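Local structure of catabolite control protein A (Lactococcus lactis, 2O20) at residues V160-S171 / V290-A301. The protein probably acts as a DNA-binding global regulator of carbon catabolite repression and activation, adjusting gene expression to make good use of available energy sources. The protein carries 1 engineered substitution. Numbering follows the deposited sequence.
Sequences VNIDYHLAAYQS and VNQPLYDLGAVA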
ATOM      1  N   VAL D 160      -8.565  14.972  13.780  1.00 21.23           N
ATOM      2  CA  VAL D 160      -7.655  14.110  14.529  1.00 20.85           C
ATOM      3  C   VAL D 160      -6.292  14.083  13.811  1.00 20.57           C
ATOM      4  O   VAL D 160      -6.210  13.737  12.623  1.00 19.37           O
ATOM      5  CB  VAL D 160      -8.210  12.693  14.677  1.00 21.02           C
ATOM      6  CG1 VAL D 160      -7.324  11.858  15.659  1.00 21.84           C
ATOM      7  CG2 VAL D 160      -9.641  12.749  15.161  1.00 22.00           C
ATOM      8  N   ASN D 161      -5.231  14.406  14.564  1.00 19.85           N
ATOM      9  CA  ASN D 161      -3.895  14.597  14.022  1.00 19.33           C
ATOM     10  C   ASN D 161      -2.860  14.258  15.096  1.00 18.47           C
ATOM     11  O   ASN D 161      -3.221  14.106  16.264  1.00 19.25           O
ATOM     12  CB  ASN D 161      -3.687  16.067  13.574  1.00 18.54           C
ATOM     13  CG  ASN D 161      -4.510  16.451  12.365  1.00 19.47           C
ATOM     14  OD1 ASN D 161      -4.111  16.239  11.206  1.00 18.98           O
ATOM     15  ND2 ASN D 161      -5.654  17.055  12.616  1.00 18.61           N
ATOM     16  N   ILE D 162      -1.591  14.155  14.697  1.00 17.43           N
ATOM     17  CA  ILE D 162      -0.450  14.308  15.626  1.00 17.22           C
ATOM     18  C   ILE D 162      -0.103  15.791  15.766  1.00 17.68           C
ATOM     19  O   ILE D 162      -0.712  16.637  15.100  1.00 18.49           O
ATOM     20  CB  ILE D 162       0.819  13.426  15.259  1.00 16.60           C
ATOM     21  CG1 ILE D 162       1.527  13.884  13.979  1.00 18.01           C
ATOM     22  CG2 ILE D 162       0.459  11.945  15.222  1.00 15.95           C
ATOM     23  CD1 ILE D 162       3.011  13.618  13.984  1.00 17.82           C
ATOM     24  N   ASP D 163       0.827  16.100  16.673  1.00 18.97           N
ATOM     25  CA  ASP D 163       1.400  17.437  16.862  1.00 18.78           C
ATOM     26  C   ASP D 163       2.556  17.580  15.839  1.00 18.79           C
ATOM     27  O   ASP D 163       3.679  17.157  16.077  1.00 18.02           O
ATOM     28  CB  ASP D 163       1.867  17.616  18.332  1.00 18.60           C
ATOM     29  CG  ASP D 163       2.427  18.994  18.615  1.00 20.47           C
ATOM     30  OD1 ASP D 163       2.693  19.742  17.665  1.00 23.06           O
ATOM     31  OD2 ASP D 163       2.596  19.352  19.810  1.00 22.83           O
ATOM     32  N   TYR D 164       2.244  18.146  14.674  1.00 19.78           N
ATOM     33  CA  TYR D 164       3.253  18.262  13.583  1.00 20.73           C
ATOM     34  C   TYR D 164       4.436  19.192  13.921  1.00 21.46           C
ATOM     35  O   TYR D 164       5.585  18.986  13.464  1.00 21.95           O
ATOM     36  CB  TYR D 164       2.581  18.734  12.297  1.00 20.85           C
ATOM     37  CG  TYR D 164       1.455  17.834  11.824  1.00 20.86           C
ATOM     38  CD1 TYR D 164       1.719  16.567  11.298  1.00 20.17           C
ATOM     39  CD2 TYR D 164       0.141  18.248  11.883  1.00 19.76           C
ATOM     40  CE1 TYR D 164       0.707  15.750  10.864  1.00 20.52           C
ATOM     41  CE2 TYR D 164      -0.897  17.413  11.442  1.00 19.29           C
ATOM     42  CZ  TYR D 164      -0.598  16.173  10.928  1.00 22.15           C
ATOM     43  OH  TYR D 164      -1.609  15.331  10.486  1.00 22.16           O
ATOM     44  N   HIS D 165       4.149  20.223  14.700  1.00 21.15           N
ATOM     45  CA  HIS D 165       5.172  21.158  15.178  1.00 21.28           C
ATOM     46  C   HIS D 165       6.239  20.414  16.001  1.00 20.40           C
ATOM     47  O   HIS D 165       7.433  20.446  15.697  1.00 18.96           O
ATOM     48  CB  HIS D 165       4.498  22.243  16.010  1.00 22.60           C
ATOM     49  CG  HIS D 165       5.454  23.172  16.682  1.00 25.06           C
ATOM     50  ND1 HIS D 165       6.088  22.858  17.868  1.00 32.14           N
ATOM     51  CD2 HIS D 165       5.869  24.411  16.355  1.00 29.61           C
ATOM     52  CE1 HIS D 165       6.861  23.864  18.233  1.00 30.40           C
ATOM     53  NE2 HIS D 165       6.737  24.824  17.338  1.00 32.02           N
ATOM     54  N   LEU D 166       5.785  19.692  17.003  1.00 19.72           N
ATOM     55  CA  LEU D 166       6.689  18.947  17.875  1.00 21.36           C
ATOM     56  C   LEU D 166       7.467  17.866  17.102  1.00 19.95           C
ATOM     57  O   LEU D 166       8.681  17.713  17.301  1.00 20.95           O
ATOM     58  CB  LEU D 166       5.906  18.362  19.077  1.00 20.63           C
ATOM     59  CG  LEU D 166       6.668  17.510  20.088  1.00 21.60           C
ATOM     60  CD1 LEU D 166       7.719  18.355  20.794  1.00 23.59           C
ATOM     61  CD2 LEU D 166       5.691  16.899  21.075  1.00 22.95           C
ATOM     62  N   ALA D 167       6.785  17.107  16.248  1.00 20.52           N
ATOM     63  CA  ALA D 167       7.461  16.100  15.410  1.00 19.84           C
ATOM     64  C   ALA D 167       8.548  16.711  14.511  1.00 19.30           C
ATOM     65  O   ALA D 167       9.637  16.164  14.395  1.00 19.19           O
ATOM     66  CB  ALA D 167       6.430  15.317  14.577  1.00 19.03           C
ATOM     67  N   ALA D 168       8.246  17.843  13.885  1.00 18.95           N
ATOM     68  CA  ALA D 168       9.207  18.548  13.018  1.00 19.55           C
ATOM     69  C   ALA D 168      10.382  19.134  13.843  1.00 18.83           C
ATOM     70  O   ALA D 168      11.528  19.085  13.401  1.00 19.75           O
ATOM     71  CB  ALA D 168       8.501  19.639  12.201  1.00 18.53           C
ATOM     72  N   TYR D 169      10.105  19.653  15.042  1.00 19.47           N
ATOM     73  CA  TYR D 169      11.146  20.108  15.973  1.00 18.55           C
ATOM     74  C   TYR D 169      12.077  18.964  16.399  1.00 18.06           C
ATOM     75  O   TYR D 169      13.285  19.098  16.268  1.00 17.84           O
ATOM     76  CB  TYR D 169      10.522  20.783  17.221  1.00 19.69           C
ATOM     77  CG  TYR D 169      11.527  21.164  18.289  1.00 20.09           C
ATOM     78  CD1 TYR D 169      12.274  22.342  18.190  1.00 18.74           C
ATOM     79  CD2 TYR D 169      11.733  20.341  19.401  1.00 21.61           C
ATOM     80  CE1 TYR D 169      13.195  22.695  19.177  1.00 22.14           C
ATOM     81  CE2 TYR D 169      12.629  20.681  20.400  1.00 23.57           C
ATOM     82  CZ  TYR D 169      13.374  21.857  20.279  1.00 22.56           C
ATOM     83  OH  TYR D 169      14.270  22.186  21.269  1.00 23.00           O
ATOM     84  N   GLN D 170      11.515  17.842  16.869  1.00 17.47           N
ATOM     85  CA  GLN D 170      12.314  16.687  17.333  1.00 18.09           C
ATOM     86  C   GLN D 170      13.134  16.066  16.169  1.00 18.09           C
ATOM     87  O   GLN D 170      14.278  15.682  16.352  1.00 17.88           O
ATOM     88  CB  GLN D 170      11.424  15.606  17.939  1.00 18.87           C
ATOM     89  CG  GLN D 170      10.816  15.963  19.292  1.00 19.92           C
ATOM     90  CD  GLN D 170       9.650  15.070  19.653  1.00 24.54           C
ATOM     91  OE1 GLN D 170       9.169  14.294  18.827  1.00 24.42           O
ATOM     92  NE2 GLN D 170       9.174  15.191  20.897  1.00 26.16           N
ATOM     93  N   SER D 171      12.539  15.988  14.976  1.00 18.11           N
ATOM     94  CA  SER D 171      13.228  15.463  13.799  1.00 18.11           C
ATOM     95  C   SER D 171      14.447  16.323  13.414  1.00 17.87           C
ATOM     96  O   SER D 171      15.569  15.806  13.157  1.00 18.14           O
ATOM     97  CB  SER D 171      12.245  15.377  12.601  1.00 18.16           C
ATOM     98  OG  SER D 171      11.223  14.461  12.864  1.00 21.08           O
ATOM     99  N   VAL D 290       9.449   9.478  12.082  1.00 19.83           N
ATOM    100  CA  VAL D 290       8.347   9.733  13.005  1.00 19.40           C
ATOM    101  C   VAL D 290       7.307   8.608  12.818  1.00 19.70           C
ATOM    102  O   VAL D 290       6.899   8.295  11.679  1.00 19.50           O
ATOM    103  CB  VAL D 290       7.689  11.123  12.728  1.00 19.58           C
ATOM    104  CG1 VAL D 290       6.366  11.310  13.486  1.00 18.86           C
ATOM    105  CG2 VAL D 290       8.678  12.248  13.022  1.00 21.09           C
ATOM    106  N   ASN D 291       6.915   7.969  13.923  1.00 18.44           N
ATOM    107  CA  ASN D 291       5.820   6.998  13.931  1.00 18.25           C
ATOM    108  C   ASN D 291       4.498   7.688  14.321  1.00 19.04           C
ATOM    109  O   ASN D 291       4.338   8.137  15.475  1.00 18.31           O
ATOM    110  CB  ASN D 291       6.123   5.848  14.900  1.00 18.41           C
ATOM    111  CG  ASN D 291       5.101   4.706  14.808  1.00 21.11           C
ATOM    112  OD1 ASN D 291       4.978   4.040  13.784  1.00 23.66           O
ATOM    113  ND2 ASN D 291       4.373   4.479  15.888  1.00 25.09           N
ATOM    114  N   GLN D 292       3.575   7.784  13.367  1.00 18.26           N
ATOM    115  CA  GLN D 292       2.217   8.238  13.651  1.00 18.95           C
ATOM    116  C   GLN D 292       1.358   7.010  13.909  1.00 18.79           C
ATOM    117  O   GLN D 292       1.535   5.968  13.248  1.00 19.01           O
ATOM    118  CB  GLN D 292       1.638   9.036  12.490  1.00 18.49           C
ATOM    119  CG  GLN D 292       2.417  10.320  12.152  1.00 18.46           C
ATOM    120  CD  GLN D 292       1.682  11.155  11.096  1.00 19.29           C
ATOM    121  OE1 GLN D 292       0.465  11.155  11.054  1.00 21.02           O
ATOM    122  NE2 GLN D 292       2.422  11.841  10.238  1.00 17.66           N
ATOM    123  N   PRO D 293       0.420   7.114  14.866  1.00 19.20           N
ATOM    124  CA  PRO D 293      -0.472   5.998  15.211  1.00 19.51           C
ATOM    125  C   PRO D 293      -1.646   5.935  14.230  1.00 19.84           C
ATOM    126  O   PRO D 293      -2.779   6.297  14.555  1.00 20.34           O
ATOM    127  CB  PRO D 293      -0.876   6.337  16.646  1.00 19.46           C
ATOM    128  CG  PRO D 293      -0.988   7.848  16.591  1.00 18.97           C
ATOM    129  CD  PRO D 293       0.146   8.300  15.703  1.00 19.12           C
ATOM    130  N   LEU D 294      -1.361   5.458  13.014  1.00 19.63           N
ATOM    131  CA  LEU D 294      -2.298   5.570  11.896  1.00 19.07           C
ATOM    132  C   LEU D 294      -3.653   4.859  12.112  1.00 18.58           C
ATOM    133  O   LEU D 294      -4.700   5.432  11.855  1.00 18.17           O
ATOM    134  CB  LEU D 294      -1.634   5.058  10.633  1.00 20.11           C
ATOM    135  CG  LEU D 294      -0.386   5.820  10.104  1.00 19.21           C
ATOM    136  CD1 LEU D 294       0.002   5.192   8.794  1.00 23.25           C
ATOM    137  CD2 LEU D 294      -0.637   7.288   9.932  1.00 20.78           C
ATOM    138  N   TYR D 295      -3.631   3.612  12.557  1.00 18.03           N
ATOM    139  CA  TYR D 295      -4.875   2.931  12.897  1.00 18.97           C
ATOM    140  C   TYR D 295      -5.698   3.720  13.929  1.00 19.07           C
ATOM    141  O   TYR D 295      -6.895   3.889  13.778  1.00 19.06           O
ATOM    142  CB  TYR D 295      -4.574   1.536  13.438  1.00 20.27           C
ATOM    143  CG  TYR D 295      -5.813   0.737  13.805  1.00 19.10           C
ATOM    144  CD1 TYR D 295      -6.427  -0.072  12.868  1.00 18.77           C
ATOM    145  CD2 TYR D 295      -6.354   0.786  15.084  1.00 21.79           C
ATOM    146  CE1 TYR D 295      -7.553  -0.817  13.194  1.00 18.93           C
ATOM    147  CE2 TYR D 295      -7.489   0.047  15.420  1.00 21.59           C
ATOM    148  CZ  TYR D 295      -8.084  -0.749  14.456  1.00 21.27           C
ATOM    149  OH  TYR D 295      -9.203  -1.496  14.768  1.00 21.66           O
ATOM    150  N   ASP D 296      -5.033   4.227  14.954  1.00 19.43           N
ATOM    151  CA  ASP D 296      -5.698   4.996  16.020  1.00 20.55           C
ATOM    152  C   ASP D 296      -6.259   6.332  15.550  1.00 20.75           C
ATOM    153  O   ASP D 296      -7.275   6.797  16.044  1.00 20.13           O
ATOM    154  CB  ASP D 296      -4.714   5.225  17.161  1.00 20.97           C
ATOM    155  CG  ASP D 296      -4.395   3.951  17.929  1.00 24.84           C
ATOM    156  OD1 ASP D 296      -5.227   3.006  17.905  1.00 29.07           O
ATOM    157  OD2 ASP D 296      -3.344   3.918  18.603  1.00 28.11           O
ATOM    158  N   LEU D 297      -5.587   6.969  14.594  1.00 20.63           N
ATOM    159  CA  LEU D 297      -6.108   8.194  14.020  1.00 19.67           C
ATOM    160  C   LEU D 297      -7.484   7.977  13.407  1.00 19.53           C
ATOM    161  O   LEU D 297      -8.388   8.788  13.625  1.00 19.06           O
ATOM    162  CB  LEU D 297      -5.133   8.757  12.946  1.00 19.65           C
ATOM    163  CG  LEU D 297      -3.808   9.376  13.375  1.00 19.35           C
ATOM    164  CD1 LEU D 297      -2.933   9.614  12.180  1.00 22.14           C
ATOM    165  CD2 LEU D 297      -4.020  10.698  14.124  1.00 20.11           C
ATOM    166  N   GLY D 298      -7.625   6.896  12.622  1.00 19.80           N
ATOM    167  CA  GLY D 298      -8.914   6.455  12.045  1.00 19.97           C
ATOM    168  C   GLY D 298      -9.962   6.022  13.094  1.00 19.72           C
ATOM    169  O   GLY D 298     -11.126   6.433  13.029  1.00 19.60           O
ATOM    170  N   ALA D 299      -9.557   5.174  14.037  1.00 19.38           N
ATOM    171  CA  ALA D 299     -10.464   4.695  15.086  1.00 19.53           C
ATOM    172  C   ALA D 299     -10.978   5.853  15.936  1.00 19.77           C
ATOM    173  O   ALA D 299     -12.187   5.963  16.206  1.00 20.19           O
ATOM    174  CB  ALA D 299      -9.779   3.649  15.949  1.00 19.07           C
ATOM    175  N   VAL D 300     -10.069   6.735  16.347  1.00 19.91           N
ATOM    176  CA  VAL D 300     -10.427   7.885  17.184  1.00 19.53           C
ATOM    177  C   VAL D 300     -11.375   8.806  16.425  1.00 19.37           C
ATOM    178  O   VAL D 300     -12.355   9.293  16.996  1.00 18.92           O
ATOM    179  CB  VAL D 300      -9.151   8.635  17.724  1.00 19.85           C
ATOM    180  CG1 VAL D 300      -9.505   9.967  18.328  1.00 20.93           C
ATOM    181  CG2 VAL D 300      -8.447   7.768  18.760  1.00 20.29           C
ATOM    182  N   ALA D 301     -11.098   9.020  15.133  1.00 19.42           N
ATOM    183  CA  ALA D 301     -11.955   9.836  14.286  1.00 19.29           C
ATOM    184  C   ALA D 301     -13.345   9.242  14.147  1.00 19.74           C
ATOM    185  O   ALA D 301     -14.355   9.965  14.184  1.00 19.82           O
ATOM    186  CB  ALA D 301     -11.340   9.988  12.920  1.00 20.58           C
TER
HETATM  187  O   HOH W   1      -1.557  13.158  11.897  1.00 25.36           O
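Ile162 sits over the Gln292-Pro293 corner where two crossover segments of the hinge run side by side, in the two-lobed fold of the LacI and periplasmic sugar-binding proteins. Residues 160-171 leave the six-stranded sheet of one lobe and enter helix 164-177 of the other; residues 290-301 run from strand 289-291 back into helix 294-309 of the first lobe. With CG1 between its backbone N and carbonyl carbon (chi1 69°), Ile162 packs tightly, sending CD1 across the Gln292 chain at about a right angle, 3.8 Å from Gln292 CG, while its CG2 branch meets Pro293 CD at 3.7 Å. An alanine at this position would lose both branches and would probably open a gap against Gln292 CG and Pro293 CD. A water links the buried residues Ile162, Tyr164 and Gln292: it accepts from Ile162 N and donates to Tyr164 OH (2.6 Å) and to Gln292 OE1. Tyr164 OH in turn donates to Asn161 OD1, in the carbonyl plane on a lone pair, while Gln292 NE2 bonds to Gly274 O, so both ends of that amide are held. Val160 is packed as closely, its CG1 3.8 Å from Leu297 CD2 and its CG2 3.8 Å from Ala301 CA. The solvent side is at partly exposed Val300, whose CG1 touches Val160 CG1 at 3.9 Å. At the other end the fit is looser, Val290 CG2 standing 4.1 Å from Ala167 CB; it also meets Ser171 OG, and that hydroxyl donates to Ala167 O at 2.8 Å, reaching it from the face opposite to Ser171 N.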